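Local coordinates for protein endonuclease 2 (Arabidopsis thaliana, PDB 4CXP) that cleaves RNA and single-stranded DNA, and double-stranded DNA less well, to 5'-phosphorylated products with the help of three divalent metal ions, at residues P56-N61 with M122-Q127; R72-E77 with G82-G87; Y90-Q95 with L115-H120. All blocks are in the same frame, centred on the assembly; numbering follows the deposited sequence. Where two conformers were deposited one is given.

Contacts 1 and 3 are buried and share helix 111-124, which gives His120 in contact 3 and Asp124 in contact 1 to the same zinc ion (chain E); His58 of contact 1 is a further ligand. Contact 2 is partly buried; its centre lies about 16 Å from the centre of the chain, against about 6 Å for that of contact 1. It shares helix 85-96 with contact 3, and both hydrogen-bond the first sugar of one glycan. The chemistry follows the place: metal coordination deep inside, aromatic stacking between helices, and a disulfide and a water-bridged Asp-Arg pair farther out. Tyr59 and Ile60 of contact 1 touch Val85 and Cys84 of contact 2.

Contact 1 (P56-N61 with M122-Q127); sequences PLHYIN and MGDIHQ. With ZN (zinc ion), chain E; ZN (zinc ion), chain G.
The trinuclear zinc site brings 56-61 and 122-127 together: His58 and Asp124 are joined through the zinc ion of chain E rather than by a hydrogen bond. His58 ND1 binds this zinc at 2.2 Å, and Asp124 OD2 binds it at 2.1 Å. The two ligand atoms are therefore close, His58 ND1 lying 3.2 Å from Asp124 OD2, a spacing set by their common metal. The carboxylate oxygen comes to the edge of the imidazole, near its plane, while the ring and carboxylate planes stand 54° apart. His58 has CG anti to its carbonyl carbon (chi1 -67°) and its ring turned so that ND1, not NE2, meets the zinc.

Asp124 is a bridging ligand. Its second oxygen, OD1, binds the zinc of chain G at 2.1 Å, so each carboxylate oxygen has its own metal and the group is fixed against rotation. Its CB also packs 3.5 Å from the backbone O of His58, a carbonyl that accepts a hydrogen bond from His130.

Asp124 also opens a type I turn to Gln127, closed by the hydrogen bond from Gln127 N to Asp124 O. His126 reaches back, its ND1 donating to Met122 O at 2.8 Å in the plane of its ring. Asp45 and His120 join His58 and Asp124 at the chain E zinc, and Trp1 and His6 join Asp124 at the chain G zinc. Two zincs of a three-metal cluster bridged by one aspartate, with the amino-terminal tryptophan as a ligand, are the hallmark of the S1/P1 nuclease active site.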
loop_
_atom_site.group_PDB
_atom_site.type_symbol
_atom_site.label_atom_id
_atom_site.label_comp_id
_atom_site.label_asym_id
_atom_site.label_seq_id
_atom_site.Cartn_x
_atom_site.Cartn_y
_atom_site.Cartn_z
ATOM N N PRO A 56 -12.244 5.259 6.638
ATOM C CA PRO A 56 -12.368 3.791 6.469
ATOM C C PRO A 56 -11.844 3.282 5.127
ATOM O O PRO A 56 -11.686 2.074 4.943
ATOM C CB PRO A 56 -13.871 3.535 6.595
ATOM C CG PRO A 56 -14.339 4.702 7.434
ATOM C CD PRO A 56 -13.566 5.869 6.879
ATOM N N LEU A 57 -11.567 4.192 4.194
ATOM C CA LEU A 57 -11.116 3.818 2.867
ATOM C C LEU A 57 -9.664 3.384 2.823
ATOM O O LEU A 57 -9.197 2.966 1.767
ATOM C CB LEU A 57 -11.339 4.985 1.890
ATOM C CG LEU A 57 -12.780 5.495 1.788
ATOM C CD1 LEU A 57 -12.848 6.587 0.732
ATOM C CD2 LEU A 57 -13.800 4.398 1.503
ATOM N N HIS A 58 -8.941 3.466 3.944
ATOM C CA HIS A 58 -7.530 3.077 3.960
ATOM C C HIS A 58 -7.318 1.597 4.231
ATOM O O HIS A 58 -6.193 1.114 4.083
ATOM C CB HIS A 58 -6.755 3.889 4.999
ATOM C CG HIS A 58 -6.667 5.339 4.657
ATOM N ND1 HIS A 58 -5.483 5.962 4.354
ATOM C CD2 HIS A 58 -7.647 6.265 4.515
ATOM C CE1 HIS A 58 -5.745 7.223 4.048
ATOM N NE2 HIS A 58 -7.049 7.433 4.136
ATOM N N TYR A 59 -8.351 0.854 4.633
ATOM C CA TYR A 59 -8.143 -0.508 5.094
ATOM C C TYR A 59 -9.367 -1.365 4.815
ATOM O O TYR A 59 -10.394 -0.890 4.308
ATOM C CB TYR A 59 -7.753 -0.504 6.598
ATOM C CG TYR A 59 -8.805 0.158 7.454
ATOM C CD1 TYR A 59 -9.942 -0.537 7.880
ATOM C CD2 TYR A 59 -8.696 1.493 7.809
ATOM C CE1 TYR A 59 -10.916 0.093 8.639
ATOM C CE2 TYR A 59 -9.673 2.116 8.555
ATOM C CZ TYR A 59 -10.780 1.415 8.972
ATOM O OH TYR A 59 -11.749 2.055 9.710
ATOM N N ILE A 60 -9.234 -2.651 5.160
ATOM C CA ILE A 60 -10.311 -3.637 5.162
ATOM C C ILE A 60 -10.229 -4.362 6.496
ATOM O O ILE A 60 -9.161 -4.838 6.872
ATOM C CB ILE A 60 -10.173 -4.668 4.032
ATOM C CG1 ILE A 60 -10.303 -3.996 2.679
ATOM C CG2 ILE A 60 -11.208 -5.753 4.177
ATOM C CD1 ILE A 60 -9.793 -4.793 1.508
ATOM N N ASN A 61 -11.369 -4.471 7.179
ATOM C CA ASN A 61 -11.515 -5.296 8.371
ATOM C C ASN A 61 -12.083 -6.655 7.998
ATOM O O ASN A 61 -13.123 -6.730 7.348
ATOM C CB ASN A 61 -12.501 -4.650 9.347
ATOM C CG ASN A 61 -11.918 -3.493 10.108
ATOM O OD1 ASN A 61 -10.739 -3.482 10.435
ATOM N ND2 ASN A 61 -12.755 -2.516 10.422
ATOM N N MET A 122 -3.629 2.237 -3.489
ATOM C CA MET A 122 -2.923 1.107 -4.073
ATOM C C MET A 122 -1.763 0.692 -3.166
ATOM O O MET A 122 -1.445 -0.493 -3.041
ATOM C CB MET A 122 -2.416 1.430 -5.464
ATOM C CG MET A 122 -1.829 0.213 -6.170
ATOM S SD MET A 122 -3.033 -1.092 -6.482
ATOM C CE MET A 122 -3.877 -0.382 -7.896
ATOM N N GLY A 123 -1.112 1.651 -2.514
ATOM C CA GLY A 123 -0.138 1.310 -1.516
ATOM C C GLY A 123 -0.726 0.640 -0.293
ATOM O O GLY A 123 -0.275 -0.428 0.121
ATOM N N ASP A 124 -1.746 1.247 0.308
ATOM C CA ASP A 124 -2.298 0.715 1.538
ATOM C C ASP A 124 -2.842 -0.698 1.363
ATOM O O ASP A 124 -2.710 -1.510 2.273
ATOM C CB ASP A 124 -3.362 1.652 2.126
ATOM C CG ASP A 124 -2.798 2.718 3.044
ATOM O OD1 ASP A 124 -1.572 2.719 3.242
ATOM O OD2 ASP A 124 -3.607 3.522 3.536
ATOM N N ILE A 125 -3.460 -1.024 0.221
ATOM C CA ILE A 125 -4.018 -2.359 0.043
ATOM C C ILE A 125 -2.931 -3.417 -0.020
ATOM O O ILE A 125 -3.240 -4.603 0.064
ATOM C CB ILE A 125 -4.973 -2.426 -1.161
ATOM C CG1 ILE A 125 -5.940 -3.600 -1.030
ATOM C CG2 ILE A 125 -4.204 -2.445 -2.481
ATOM C CD1 ILE A 125 -7.082 -3.527 -2.022
ATOM N N HIS A 126 -1.667 -3.012 -0.157
ATOM C CA HIS A 126 -0.533 -3.927 -0.118
ATOM C C HIS A 126 0.111 -4.087 1.250
ATOM O O HIS A 126 0.959 -4.958 1.414
ATOM C CB HIS A 126 0.517 -3.533 -1.173
ATOM C CG HIS A 126 0.129 -3.946 -2.552
ATOM N ND1 HIS A 126 -0.678 -3.208 -3.380
ATOM C CD2 HIS A 126 0.387 -5.093 -3.219
ATOM C CE1 HIS A 126 -0.898 -3.893 -4.494
ATOM N NE2 HIS A 126 -0.262 -5.043 -4.429
ATOM N N GLN A 127 -0.263 -3.271 2.223
ATOM C CA GLN A 127 0.265 -3.435 3.576
ATOM C C GLN A 127 -0.552 -4.572 4.207
ATOM O O GLN A 127 -1.765 -4.451 4.330
ATOM C CB GLN A 127 0.111 -2.108 4.341
ATOM C CG GLN A 127 1.113 -1.832 5.455
ATOM C CD GLN A 127 0.890 -2.633 6.724
ATOM O OE1 GLN A 127 0.885 -3.866 6.695
ATOM N NE2 GLN A 127 0.734 -1.949 7.846
HETATM ZN ZN ZN E . -3.371 5.408 4.553
HETATM ZN ZN ZN G . -0.183 3.879 4.256
#

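Contact 2 (R72-E77 with G82-G87); sequences RDCKDE and GRCVAG. With NAG (2-acetamido-2-deoxy-beta-D-glucopyranose), chain B; NAG (2-acetamido-2-deoxy-beta-D-glucopyranose), chain C.
Gly82 N donates to Cys74 O at 2.8 Å and 165°, and the CA atoms of the two segments come nearest at Lys75 and Arg83, with Cys74 and Arg83 each at the centre of an inverse gamma turn. The positive phi of Gly82 suits glycine, since a CB would jam against the preceding carbonyl.

Next to this bond the chains are covalently tied by the disulfide of Cys74 SG and Cys84 SG, 2.1 Å long with chi3 -107°. Cys74 holds SG anti to its backbone N (chi1 -168°), whereas Cys84 puts SG between its backbone N and carbonyl carbon, and these two placements let the sulfurs bond.

Asp76 and Arg83 lie side by side, pointing the same way, with Asp76 OD2 3.6 Å from Arg83 CD. Their charged atoms are not a salt bridge; a water links them instead, donating to Asp76 OD2 and accepting from Arg83 NE at 2.7 Å. Asp76 OD1 is hydrogen-bonded to Ser78 OG and Glu80 N. Arg83 NH1 and NH2 both donate to O3 of the Asn91-linked sugar (chain B), at 3.0 Å from NH1, while NH2 also bonds Trp53 O. Sugar O3 and the water both lie at the guanidinium edge, in its plane, and O6 of the second sugar (chain C) lies over one face.

Cys74 follows the end of helix 70-73 and Cys84 is the N-cap residue of helix 85-96, so the disulfide pins one helix end to the next helix start, with Cys84 packed on Ile60 of strand 60-62.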
loop_
_atom_site.group_PDB
_atom_site.type_symbol
_atom_site.label_atom_id
_atom_site.label_comp_id
_atom_site.label_asym_id
_atom_site.label_seq_id
_atom_site.Cartn_x
_atom_site.Cartn_y
_atom_site.Cartn_z
ATOM N N ARG A 72 -18.482 -9.715 1.592
ATOM C CA ARG A 72 -18.551 -9.930 3.032
ATOM C C ARG A 72 -17.849 -8.791 3.789
ATOM O O ARG A 72 -18.337 -8.337 4.818
ATOM C CB ARG A 72 -17.818 -11.232 3.379
ATOM C CG ARG A 72 -18.054 -11.719 4.800
ATOM C CD ARG A 72 -17.223 -12.954 5.100
ATOM N NE ARG A 72 -15.802 -12.652 5.020
ATOM C CZ ARG A 72 -14.827 -13.546 4.858
ATOM N NH1 ARG A 72 -15.072 -14.848 4.770
ATOM N NH2 ARG A 72 -13.578 -13.115 4.770
ATOM N N ASP A 73 -16.693 -8.357 3.300
ATOM C CA ASP A 73 -15.769 -7.541 4.091
ATOM C C ASP A 73 -15.671 -6.089 3.674
ATOM O O ASP A 73 -15.217 -5.258 4.481
ATOM C CB ASP A 73 -14.362 -8.155 4.057
ATOM C CG ASP A 73 -14.319 -9.590 4.528
ATOM O OD1 ASP A 73 -15.066 -9.951 5.453
ATOM O OD2 ASP A 73 -13.517 -10.362 3.986
ATOM N N CYS A 74 -16.013 -5.759 2.428
ATOM C CA CYS A 74 -15.826 -4.391 1.995
ATOM C C CYS A 74 -17.027 -3.540 2.412
ATOM O O CYS A 74 -18.007 -3.384 1.679
ATOM C CB CYS A 74 -15.530 -4.281 0.516
ATOM S SG CYS A 74 -14.969 -2.599 0.168
ATOM N N LYS A 75 -16.913 -3.024 3.630
ATOM C CA LYS A 75 -17.935 -2.206 4.249
ATOM C C LYS A 75 -17.292 -1.464 5.410
ATOM O O LYS A 75 -16.275 -1.903 5.952
ATOM C CB LYS A 75 -19.104 -3.067 4.740
ATOM C CG LYS A 75 -18.740 -4.025 5.867
ATOM C CD LYS A 75 -19.679 -5.218 5.940
ATOM C CE LYS A 75 -19.420 -6.063 7.181
ATOM N NZ LYS A 75 -18.056 -6.667 7.234
ATOM N N ASP A 76 -17.869 -0.330 5.774
ATOM C CA ASP A 76 -17.364 0.397 6.929
ATOM C C ASP A 76 -18.061 -0.094 8.194
ATOM O O ASP A 76 -18.844 -1.051 8.144
ATOM C CB ASP A 76 -17.421 1.923 6.722
ATOM C CG ASP A 76 -18.821 2.465 6.634
ATOM O OD1 ASP A 76 -19.759 1.735 6.980
ATOM O OD2 ASP A 76 -18.972 3.634 6.228
ATOM N N GLU A 77 -17.778 0.542 9.328
ATOM C CA GLU A 77 -18.318 0.091 10.605
ATOM C C GLU A 77 -19.838 0.221 10.676
ATOM O O GLU A 77 -20.476 -0.510 11.434
ATOM C CB GLU A 77 -17.659 0.842 11.763
ATOM C CG GLU A 77 -16.189 0.501 11.947
ATOM N N GLY A 82 -18.891 -1.162 0.131
ATOM C CA GLY A 82 -17.979 -0.417 -0.729
ATOM C C GLY A 82 -16.995 0.459 0.010
ATOM O O GLY A 82 -16.015 0.898 -0.569
ATOM N N ARG A 83 -17.231 0.702 1.293
ATOM C CA ARG A 83 -16.425 1.668 2.011
ATOM C C ARG A 83 -15.242 0.992 2.713
ATOM O O ARG A 83 -15.193 0.839 3.929
ATOM C CB ARG A 83 -17.287 2.521 2.926
ATOM C CG ARG A 83 -18.413 3.211 2.134
ATOM C CD ARG A 83 -18.873 4.496 2.759
ATOM N NE ARG A 83 -17.827 5.504 2.732
ATOM C CZ ARG A 83 -17.534 6.287 1.692
ATOM N NH1 ARG A 83 -18.200 6.216 0.553
ATOM N NH2 ARG A 83 -16.581 7.190 1.812
ATOM N N CYS A 84 -14.280 0.621 1.877
ATOM C CA CYS A 84 -13.027 0.016 2.290
ATOM C C CYS A 84 -12.002 0.327 1.197
ATOM O O CYS A 84 -12.352 0.871 0.152
ATOM C CB CYS A 84 -13.177 -1.494 2.497
ATOM S SG CYS A 84 -13.074 -2.510 0.995
ATOM N N VAL A 85 -10.742 -0.033 1.409
ATOM C CA VAL A 85 -9.713 0.335 0.444
ATOM C C VAL A 85 -9.943 -0.276 -0.943
ATOM O O VAL A 85 -9.607 0.355 -1.939
ATOM C CB VAL A 85 -8.301 0.055 1.020
ATOM C CG1 VAL A 85 -7.997 -1.420 1.201
ATOM C CG2 VAL A 85 -7.235 0.745 0.210
ATOM N N ALA A 86 -10.466 -1.501 -1.024
ATOM C CA ALA A 86 -10.789 -2.071 -2.336
ATOM C C ALA A 86 -11.862 -1.246 -3.055
ATOM O O ALA A 86 -11.741 -0.936 -4.236
ATOM C CB ALA A 86 -11.222 -3.534 -2.227
ATOM N N GLY A 87 -12.940 -0.925 -2.349
ATOM C CA GLY A 87 -13.995 -0.105 -2.910
ATOM C C GLY A 87 -13.508 1.274 -3.322
ATOM O O GLY A 87 -13.933 1.809 -4.345
HETATM C C1 NAG B . -15.652 8.065 -4.215
HETATM C C2 NAG B . -15.942 7.812 -2.705
HETATM C C3 NAG B . -16.930 8.859 -2.207
HETATM C C4 NAG B . -16.399 10.256 -2.529
HETATM C C5 NAG B . -15.933 10.362 -3.982
HETATM C C6 NAG B . -15.160 11.639 -4.249
HETATM C C7 NAG B . -15.660 5.423 -2.178
HETATM C C8 NAG B . -16.318 4.114 -1.897
HETATM N N2 NAG B . -16.452 6.476 -2.405
HETATM O O3 NAG B . -17.174 8.669 -0.808
HETATM O O4 NAG B . -17.385 11.263 -2.397
HETATM O O5 NAG B . -15.075 9.307 -4.369
HETATM O O6 NAG B . -14.072 11.717 -3.347
HETATM O O7 NAG B . -14.426 5.519 -2.214
HETATM C C1 NAG C . -17.568 11.824 -1.125
HETATM C C2 NAG C . -18.169 13.226 -1.302
HETATM C C3 NAG C . -18.464 13.845 0.051
HETATM C C4 NAG C . -19.318 12.904 0.883
HETATM C C5 NAG C . -18.711 11.501 0.905
HETATM C C6 NAG C . -19.602 10.495 1.612
HETATM C C7 NAG C . -17.513 14.356 -3.366
HETATM C C8 NAG C . -16.599 15.347 -4.024
HETATM N N2 NAG C . -17.316 14.129 -2.070
HETATM O O3 NAG C . -19.108 15.092 -0.119
HETATM O O4 NAG C . -19.356 13.447 2.198
HETATM O O5 NAG C . -18.498 11.035 -0.408
HETATM O O6 NAG C . -19.053 9.201 1.505
HETATM O O7 NAG C . -18.383 13.790 -4.023
HETATM O O HOH W 1 -16.672 5.520 5.189
#

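Contact 3 (Y90-Q95 with L115-H120); sequences YNYTTQ and LLFVSH. With ZN (zinc ion), chain E; NAG (2-acetamido-2-deoxy-beta-D-glucopyranose), chain B.
Phe117 meets Tyr92 in an offset stack, the centroids 4.6 Å apart and the planes inclined by 26°. Phe117 CD2 sits over one face of the tyrosine, 3.4 Å from Tyr92 CZ, while Phe117 CB makes a CH-pi contact over the same ring, 3.8 Å from its centroid. On the opposite face lies Asn91 ND2, the atom that carries the glycan. Tyr92 keeps CG anti to its carbonyl carbon (chi1 -66°), which directs the ring to the neighbouring helix. Tyr92 OH and O6 of the Asn91-linked sugar (chain B) share a 2.8 Å hydrogen bond, O6 lying at the edge, in the ring plane. A leucine here would probably leave that sugar hydroxyl without its mate and strip Phe117 of its stacking partner.

The axes of 90-95 and 115-120 pass 8.9 Å apart, crossing at -137°; they belong to helices 85-96 and 111-124 of the mainly helical S1/P1 nuclease fold. Val118, nearest Tyr92 by backbone, sets its CB 4.1 Å from Tyr92 CB, and its CG2 lies against Thr93 CG2. His120 faces the active site, where its NE2 binds the chain E zinc at 2.2 Å and Cys41 O holds its ND1.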
loop_
_atom_site.group_PDB
_atom_site.type_symbol
_atom_site.label_atom_id
_atom_site.label_comp_id
_atom_site.label_asym_id
_atom_site.label_seq_id
_atom_site.Cartn_x
_atom_site.Cartn_y
_atom_site.Cartn_z
ATOM N N TYR A 90 -11.651 0.936 -6.661
ATOM C CA TYR A 90 -12.606 0.899 -7.761
ATOM C C TYR A 90 -13.168 2.288 -8.063
ATOM O O TYR A 90 -13.267 2.682 -9.225
ATOM C CB TYR A 90 -13.743 -0.059 -7.449
ATOM C CG TYR A 90 -13.416 -1.545 -7.511
ATOM C CD1 TYR A 90 -12.846 -2.122 -8.634
ATOM C CD2 TYR A 90 -13.737 -2.372 -6.448
ATOM C CE1 TYR A 90 -12.633 -3.489 -8.700
ATOM C CE2 TYR A 90 -13.515 -3.736 -6.498
ATOM C CZ TYR A 90 -12.967 -4.296 -7.631
ATOM O OH TYR A 90 -12.742 -5.662 -7.698
ATOM N N ASN A 91 -13.523 3.024 -7.020
ATOM C CA ASN A 91 -14.124 4.356 -7.174
ATOM C C ASN A 91 -13.217 5.312 -7.907
ATOM O O ASN A 91 -13.608 5.931 -8.908
ATOM C CB ASN A 91 -14.373 4.902 -5.792
ATOM C CG ASN A 91 -15.118 6.196 -5.734
ATOM O OD1 ASN A 91 -15.878 6.577 -6.632
ATOM N ND2 ASN A 91 -14.901 6.892 -4.620
ATOM N N TYR A 92 -12.000 5.466 -7.396
ATOM C CA TYR A 92 -11.108 6.478 -7.930
ATOM C C TYR A 92 -10.524 6.078 -9.273
ATOM O O TYR A 92 -10.284 6.951 -10.118
ATOM C CB TYR A 92 -10.067 6.883 -6.873
ATOM C CG TYR A 92 -10.708 7.586 -5.697
ATOM C CD1 TYR A 92 -11.281 8.830 -5.864
ATOM C CD2 TYR A 92 -10.800 7.000 -4.446
ATOM C CE1 TYR A 92 -11.923 9.464 -4.820
ATOM C CE2 TYR A 92 -11.442 7.626 -3.399
ATOM C CZ TYR A 92 -11.999 8.863 -3.587
ATOM O OH TYR A 92 -12.645 9.454 -2.537
ATOM N N THR A 93 -10.334 4.777 -9.531
ATOM C CA THR A 93 -9.924 4.351 -10.849
ATOM C C THR A 93 -11.017 4.685 -11.899
ATOM O O THR A 93 -10.737 5.164 -12.990
ATOM C CB THR A 93 -9.477 2.864 -10.870
ATOM O OG1 THR A 93 -10.483 2.007 -10.423
ATOM C CG2 THR A 93 -8.261 2.621 -10.053
ATOM N N THR A 94 -12.265 4.438 -11.529
ATOM C CA THR A 94 -13.377 4.757 -12.417
ATOM C C THR A 94 -13.398 6.250 -12.719
ATOM O O THR A 94 -13.565 6.640 -13.858
ATOM C CB THR A 94 -14.707 4.284 -11.834
ATOM O OG1 THR A 94 -14.693 2.857 -11.825
ATOM C CG2 THR A 94 -15.881 4.763 -12.662
ATOM N N GLN A 95 -13.211 7.087 -11.706
ATOM C CA GLN A 95 -13.184 8.525 -11.930
ATOM C C GLN A 95 -12.093 8.919 -12.927
ATOM O O GLN A 95 -12.323 9.744 -13.813
ATOM C CB GLN A 95 -12.985 9.268 -10.617
ATOM C CG GLN A 95 -14.149 9.134 -9.663
ATOM C CD GLN A 95 -13.862 9.745 -8.322
ATOM O OE1 GLN A 95 -13.061 10.668 -8.206
ATOM N NE2 GLN A 95 -14.505 9.215 -7.287
ATOM N N LEU A 115 -6.314 10.931 -8.378
ATOM C CA LEU A 115 -4.962 10.409 -8.585
ATOM C C LEU A 115 -4.264 10.169 -7.251
ATOM O O LEU A 115 -3.623 9.131 -7.052
ATOM C CB LEU A 115 -4.157 11.383 -9.458
ATOM C CG LEU A 115 -2.691 11.001 -9.640
ATOM C CD1 LEU A 115 -2.515 9.638 -10.329
ATOM C CD2 LEU A 115 -1.970 12.108 -10.394
ATOM N N LEU A 116 -4.354 11.133 -6.346
ATOM C CA LEU A 116 -3.670 11.021 -5.070
ATOM C C LEU A 116 -4.276 9.931 -4.199
ATOM O O LEU A 116 -3.553 9.228 -3.486
ATOM C CB LEU A 116 -3.649 12.376 -4.355
ATOM C CG LEU A 116 -2.939 13.505 -5.111
ATOM C CD1 LEU A 116 -2.942 14.758 -4.267
ATOM C CD2 LEU A 116 -1.511 13.128 -5.512
ATOM N N PHE A 117 -5.589 9.782 -4.253
ATOM C CA PHE A 117 -6.249 8.705 -3.535
ATOM C C PHE A 117 -5.873 7.340 -4.120
ATOM O O PHE A 117 -5.518 6.438 -3.382
ATOM C CB PHE A 117 -7.775 8.870 -3.570
ATOM C CG PHE A 117 -8.348 9.829 -2.554
ATOM C CD1 PHE A 117 -8.052 9.711 -1.203
ATOM C CD2 PHE A 117 -9.254 10.815 -2.948
ATOM C CE1 PHE A 117 -8.642 10.539 -0.269
ATOM C CE2 PHE A 117 -9.843 11.648 -2.017
ATOM C CZ PHE A 117 -9.543 11.515 -0.680
ATOM N N VAL A 118 -5.944 7.169 -5.437
ATOM C CA VAL A 118 -5.661 5.860 -5.947
ATOM C C VAL A 118 -4.182 5.488 -5.698
ATOM O O VAL A 118 -3.884 4.325 -5.423
ATOM C CB VAL A 118 -6.147 5.741 -7.396
ATOM C CG1 VAL A 118 -5.132 6.305 -8.362
ATOM C CG2 VAL A 118 -6.486 4.307 -7.706
ATOM N N SER A 119 -3.279 6.462 -5.758
ATOM C CA SER A 119 -1.875 6.199 -5.529
ATOM C C SER A 119 -1.642 5.736 -4.095
ATOM O O SER A 119 -0.944 4.758 -3.848
ATOM C CB SER A 119 -1.057 7.443 -5.857
ATOM O OG SER A 119 -1.161 7.741 -7.249
ATOM N N HIS A 120 -2.224 6.439 -3.144
ATOM C CA HIS A 120 -2.086 6.070 -1.745
ATOM C C HIS A 120 -2.773 4.733 -1.451
ATOM O O HIS A 120 -2.202 3.877 -0.777
ATOM C CB HIS A 120 -2.698 7.163 -0.857
ATOM C CG HIS A 120 -2.507 6.920 0.597
ATOM N ND1 HIS A 120 -1.409 7.375 1.285
ATOM C CD2 HIS A 120 -3.280 6.281 1.504
ATOM C CE1 HIS A 120 -1.511 7.010 2.553
ATOM N NE2 HIS A 120 -2.644 6.355 2.717
HETATM ZN ZN ZN E . -3.371 5.408 4.553
HETATM C C1 NAG B . -15.652 8.065 -4.215
HETATM C C2 NAG B . -15.942 7.812 -2.705
HETATM C C3 NAG B . -16.930 8.859 -2.207
HETATM C C4 NAG B . -16.399 10.256 -2.529
HETATM C C5 NAG B . -15.933 10.362 -3.982
HETATM C C6 NAG B . -15.160 11.639 -4.249
HETATM C C7 NAG B . -15.660 5.423 -2.178
HETATM C C8 NAG B . -16.318 4.114 -1.897
HETATM N N2 NAG B . -16.452 6.476 -2.405
HETATM O O3 NAG B . -17.174 8.669 -0.808
HETATM O O4 NAG B . -17.385 11.263 -2.397
HETATM O O5 NAG B . -15.075 9.307 -4.369
HETATM O O6 NAG B . -14.072 11.717 -3.347
HETATM O O7 NAG B . -14.426 5.519 -2.214
#